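Local coordinates for cytosolic phospholipase A2 delta (Homo sapiens, PDB 5IZ5), which hydrolyses glycerophospholipids at the sn-2 position in a calcium-dependent reaction, with a preference for linoleic acid, and associates with lipid membranes through its N-terminal C2 domain, at residues 152-155 with 160-163; 282-287 with 608-613. The protein carries 3 engineered substitutions. One frame throughout, in Å; residues are numbered along the deposited sequence.

Contact 1 of 2, residues 152-155 with 160-163; sequences ENLI and IVAR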
# COMPACT_ATOMS: atom_id res chain seq x y z
N GLU B 152 -29.01 9.66 6.94
CA GLU B 152 -27.89 9.80 6.01
C GLU B 152 -27.75 8.53 5.19
O GLU B 152 -27.93 7.43 5.72
CB GLU B 152 -26.60 10.08 6.78
CG GLU B 152 -25.37 10.27 5.90
CD GLU B 152 -24.10 10.48 6.69
OE1 GLU B 152 -24.15 10.59 7.94
OE2 GLU B 152 -23.02 10.53 6.06
N ASN B 153 -27.42 8.67 3.91
CA ASN B 153 -27.16 7.52 3.04
C ASN B 153 -25.67 7.14 3.05
O ASN B 153 -24.85 7.78 2.38
CB ASN B 153 -27.62 7.80 1.61
CG ASN B 153 -29.13 7.98 1.51
OD1 ASN B 153 -29.90 7.28 2.17
ND2 ASN B 153 -29.56 8.91 0.67
N LEU B 154 -25.36 6.10 3.82
CA LEU B 154 -23.99 5.59 3.96
C LEU B 154 -23.73 4.41 3.04
O LEU B 154 -24.66 3.72 2.64
CB LEU B 154 -23.77 5.12 5.39
CG LEU B 154 -24.07 6.07 6.54
CD1 LEU B 154 -23.87 5.35 7.86
CD2 LEU B 154 -23.18 7.30 6.46
N ILE B 155 -22.45 4.18 2.72
CA ILE B 155 -21.99 2.96 2.05
C ILE B 155 -20.84 2.39 2.88
O ILE B 155 -19.90 3.11 3.20
CB ILE B 155 -21.49 3.23 0.62
CG1 ILE B 155 -22.60 3.88 -0.21
CG2 ILE B 155 -21.03 1.93 -0.04
CD1 ILE B 155 -22.14 4.44 -1.55
N ILE B 160 -14.79 0.22 6.75
CA ILE B 160 -14.69 1.55 6.17
C ILE B 160 -16.09 2.04 5.82
O ILE B 160 -16.89 1.27 5.31
CB ILE B 160 -13.88 1.50 4.85
CG1 ILE B 160 -12.38 1.34 5.13
CG2 ILE B 160 -14.16 2.70 3.96
CD1 ILE B 160 -11.73 2.44 5.93
N VAL B 161 -16.34 3.33 6.06
CA VAL B 161 -17.62 3.98 5.75
C VAL B 161 -17.40 5.16 4.81
O VAL B 161 -16.56 6.03 5.05
CB VAL B 161 -18.30 4.54 7.01
CG1 VAL B 161 -19.59 5.27 6.66
CG2 VAL B 161 -18.58 3.44 8.02
N ALA B 162 -18.18 5.17 3.74
CA ALA B 162 -18.28 6.31 2.86
C ALA B 162 -19.49 7.14 3.30
O ALA B 162 -20.65 6.69 3.23
CB ALA B 162 -18.44 5.85 1.43
N ARG B 163 -19.22 8.35 3.79
CA ARG B 163 -20.27 9.26 4.25
C ARG B 163 -21.00 9.82 3.04
O ARG B 163 -20.43 9.88 1.95
CB ARG B 163 -19.66 10.41 5.06
CG ARG B 163 -18.87 9.98 6.28
CD ARG B 163 -19.75 9.28 7.30
NE ARG B 163 -20.82 10.16 7.77
CZ ARG B 163 -20.73 11.02 8.79
NH1 ARG B 163 -19.60 11.13 9.49
NH2 ARG B 163 -21.77 11.78 9.10
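A beta hairpin brings together Glu152, Leu154 and Ile155 of strand 152-156 with Val161, Ala162 and Arg163 at the start of strand 160-172. Ile155 and Ala162 form the antiparallel hydrogen-bonded pair: Ile155 N reaches Ala162 O at 3.1 Å, and Ala162 N reaches Ile155 O at 2.7 Å. The segments diverge from strict antiparallelism, their axes making 137°. Above the pair, Ile155 CB and Ala162 CB meet on one face at 4.1 Å. Leu154 CD2 touches Val161 CG1 on the other face and also lies beside the aliphatic part of Arg163, with CD2 4.0 Å from Arg163 CD.

Beyond the paired residues, a side-on salt bridge takes over. Arg163 NE donates to Glu152 OE2 at 2.8 Å, and Arg163 NH2 to Glu152 OE1 at 2.9 Å. Each oxygen is met on its syn side, yet the carboxylate and guanidinium planes are turned 44° apart, so the grip is twisted. Glu152 arrives stretched out, with CG anti to the backbone N (chi1 -179°), whereas the Arg163 chain folds back through chi2 and chi3 to meet it. Glu164 N also binds Glu152 OE2, Gln85 NE2 binds OE1, and Gln614 OE1 takes Arg163 NH1. A methionine in place of Arg163 would probably leave the buried carboxylate of Glu152 without its countercharge, and Gln614 OE1 without the donor it now has in NH1. Both charged residues are buried, and their pairing, with amide and backbone partners completing the shell, probably offsets much of the cost of burying the two charges.

Contact 2 of 2, residues 282-287 with 608-613; sequences LAVHLG and NFLQGL
Through a methyl, Val284 meets the flat peptide group that Phe609 shares with Leu610: Val284 CG2 lies 3.4 Å from Phe609 O, raised about 39° out of that peptide's plane. The aromatic ring of Phe609 stands back, its CD1 4.7 Å from Val284 CG1, and packs instead on Val501 and Phe510. The other flat group, the Asn608 amide, receives Leu610 N well above its carbonyl plane, 67° out of it. This is an Asx turn, and it opens a type I beta turn from Asn608 to Gln611 in the phospholipase domain; a type II turn from Leu610 to Leu613 overlaps it, sharing Leu610 and Gln611.

Two methyls of one side chain thus serve different partners. Val284 CG1, anti to the backbone N (chi1 -179°), is directed at Leu610 CD2, a loose apolar approach of 4.5 Å. CG2, beside the backbone N, rests against Phe609 O. Across the two segments the evidence is therefore of van der Waals packing, without polar pairing. Within segment 608-613 the turns are closed by two backbone bonds: Gln611 N binds Asn608 O at 3.0 Å, and Leu613 N binds Leu610 O at 3.1 Å. At the backbone angles of Gly612, a side chain would be jammed against the carbonyl oxygen of Gln611, so the second turn calls for glycine. Segment 282-287 is held separately, with backbone bonds from Val284 to Gly513 and from His285 to Phe500 on strand 499-501. Asn608 ND2 is bound to Glu644 O, which steadies the amide while its OD1 holds Leu610 N at 2.9 Å.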
# COMPACT_ATOMS: atom_id res chain seq x y z
N LEU B 282 -18.96 4.99 -6.20
CA LEU B 282 -17.60 5.07 -5.72
C LEU B 282 -16.64 4.52 -6.74
O LEU B 282 -16.95 3.55 -7.42
CB LEU B 282 -17.52 4.25 -4.43
CG LEU B 282 -17.68 4.97 -3.09
CD1 LEU B 282 -18.58 6.20 -3.14
CD2 LEU B 282 -18.15 3.98 -2.04
N ALA B 283 -15.48 5.15 -6.87
CA ALA B 283 -14.38 4.58 -7.62
C ALA B 283 -13.64 3.55 -6.76
O ALA B 283 -12.98 2.65 -7.28
CB ALA B 283 -13.43 5.67 -8.09
N VAL B 284 -13.75 3.66 -5.45
CA VAL B 284 -13.13 2.70 -4.53
C VAL B 284 -14.12 1.56 -4.23
O VAL B 284 -15.22 1.81 -3.75
CB VAL B 284 -12.67 3.39 -3.23
CG1 VAL B 284 -12.01 2.39 -2.29
CG2 VAL B 284 -11.69 4.52 -3.55
N HIS B 285 -13.68 0.32 -4.50
CA HIS B 285 -14.45 -0.90 -4.23
C HIS B 285 -14.33 -1.25 -2.74
O HIS B 285 -13.23 -1.44 -2.23
CB HIS B 285 -13.90 -2.08 -5.06
CG HIS B 285 -13.71 -1.79 -6.52
ND1 HIS B 285 -12.76 -2.44 -7.29
CD2 HIS B 285 -14.34 -0.92 -7.36
CE1 HIS B 285 -12.82 -1.99 -8.53
NE2 HIS B 285 -13.76 -1.06 -8.60
N LEU B 286 -15.46 -1.35 -2.06
CA LEU B 286 -15.48 -1.69 -0.65
C LEU B 286 -16.08 -3.07 -0.45
O LEU B 286 -17.27 -3.27 -0.66
CB LEU B 286 -16.33 -0.68 0.10
CG LEU B 286 -15.87 0.77 0.11
CD1 LEU B 286 -16.82 1.56 0.99
CD2 LEU B 286 -14.44 0.94 0.58
N GLY B 287 -15.27 -4.03 0.00
CA GLY B 287 -15.76 -5.37 0.30
C GLY B 287 -14.62 -6.30 0.61
O GLY B 287 -13.50 -6.06 0.17
N ASN B 608 -3.33 8.78 -1.32
CA ASN B 608 -4.08 7.73 -0.67
C ASN B 608 -5.51 7.63 -1.22
O ASN B 608 -6.33 8.51 -0.97
CB ASN B 608 -4.13 8.00 0.83
CG ASN B 608 -4.88 6.93 1.59
OD1 ASN B 608 -5.18 5.86 1.06
ND2 ASN B 608 -5.14 7.19 2.86
N PHE B 609 -5.80 6.55 -1.93
CA PHE B 609 -7.15 6.33 -2.47
C PHE B 609 -8.23 6.16 -1.39
O PHE B 609 -9.41 6.26 -1.68
CB PHE B 609 -7.18 5.17 -3.49
CG PHE B 609 -6.61 3.87 -3.00
CD1 PHE B 609 -7.39 2.96 -2.31
CD2 PHE B 609 -5.29 3.53 -3.28
CE1 PHE B 609 -6.86 1.75 -1.88
CE2 PHE B 609 -4.76 2.33 -2.85
CZ PHE B 609 -5.55 1.44 -2.15
N LEU B 610 -7.82 5.91 -0.14
CA LEU B 610 -8.76 5.86 0.97
C LEU B 610 -9.09 7.23 1.58
O LEU B 610 -9.92 7.30 2.49
CB LEU B 610 -8.20 4.96 2.08
CG LEU B 610 -7.83 3.53 1.70
CD1 LEU B 610 -7.44 2.74 2.94
CD2 LEU B 610 -8.96 2.82 0.97
N GLN B 611 -8.45 8.30 1.10
CA GLN B 611 -8.55 9.62 1.75
C GLN B 611 -9.99 10.04 2.06
O GLN B 611 -10.87 9.99 1.21
CB GLN B 611 -7.88 10.71 0.91
CG GLN B 611 -7.91 12.07 1.60
CD GLN B 611 -7.13 13.16 0.87
OE1 GLN B 611 -6.64 12.97 -0.24
NE2 GLN B 611 -7.05 14.32 1.49
N GLY B 612 -10.23 10.44 3.31
CA GLY B 612 -11.52 10.98 3.70
C GLY B 612 -12.53 9.95 4.16
O GLY B 612 -13.47 10.29 4.87
N LEU B 613 -12.34 8.68 3.80
CA LEU B 613 -13.21 7.62 4.29
C LEU B 613 -13.06 7.51 5.80
O LEU B 613 -12.00 7.84 6.35
CB LEU B 613 -12.87 6.28 3.63
CG LEU B 613 -13.11 6.23 2.12
CD1 LEU B 613 -12.47 5.00 1.51
CD2 LEU B 613 -14.60 6.30 1.81

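Both contacts are buried, but they join different things. Contact 1 is local, the two arms of one hairpin in the large antiparallel sheet; contact 2 brings together pieces more than 300 residues apart in the phospholipase domain, and lies nearer the middle of the chain, about 13 Å from its centre against about 23 Å. Strand pairing and a charge pair hold the first, whereas the second relies on apolar packing between one segment closed by its own turn bonds and another bonded to strand 499-501 and Gly513. Their centres are about 11 Å apart and they meet directly: Ile160 CG2 lies 3.8 Å from both Leu613 CD1 and Leu286 CD2, so the hairpin packs against both segments of contact 2.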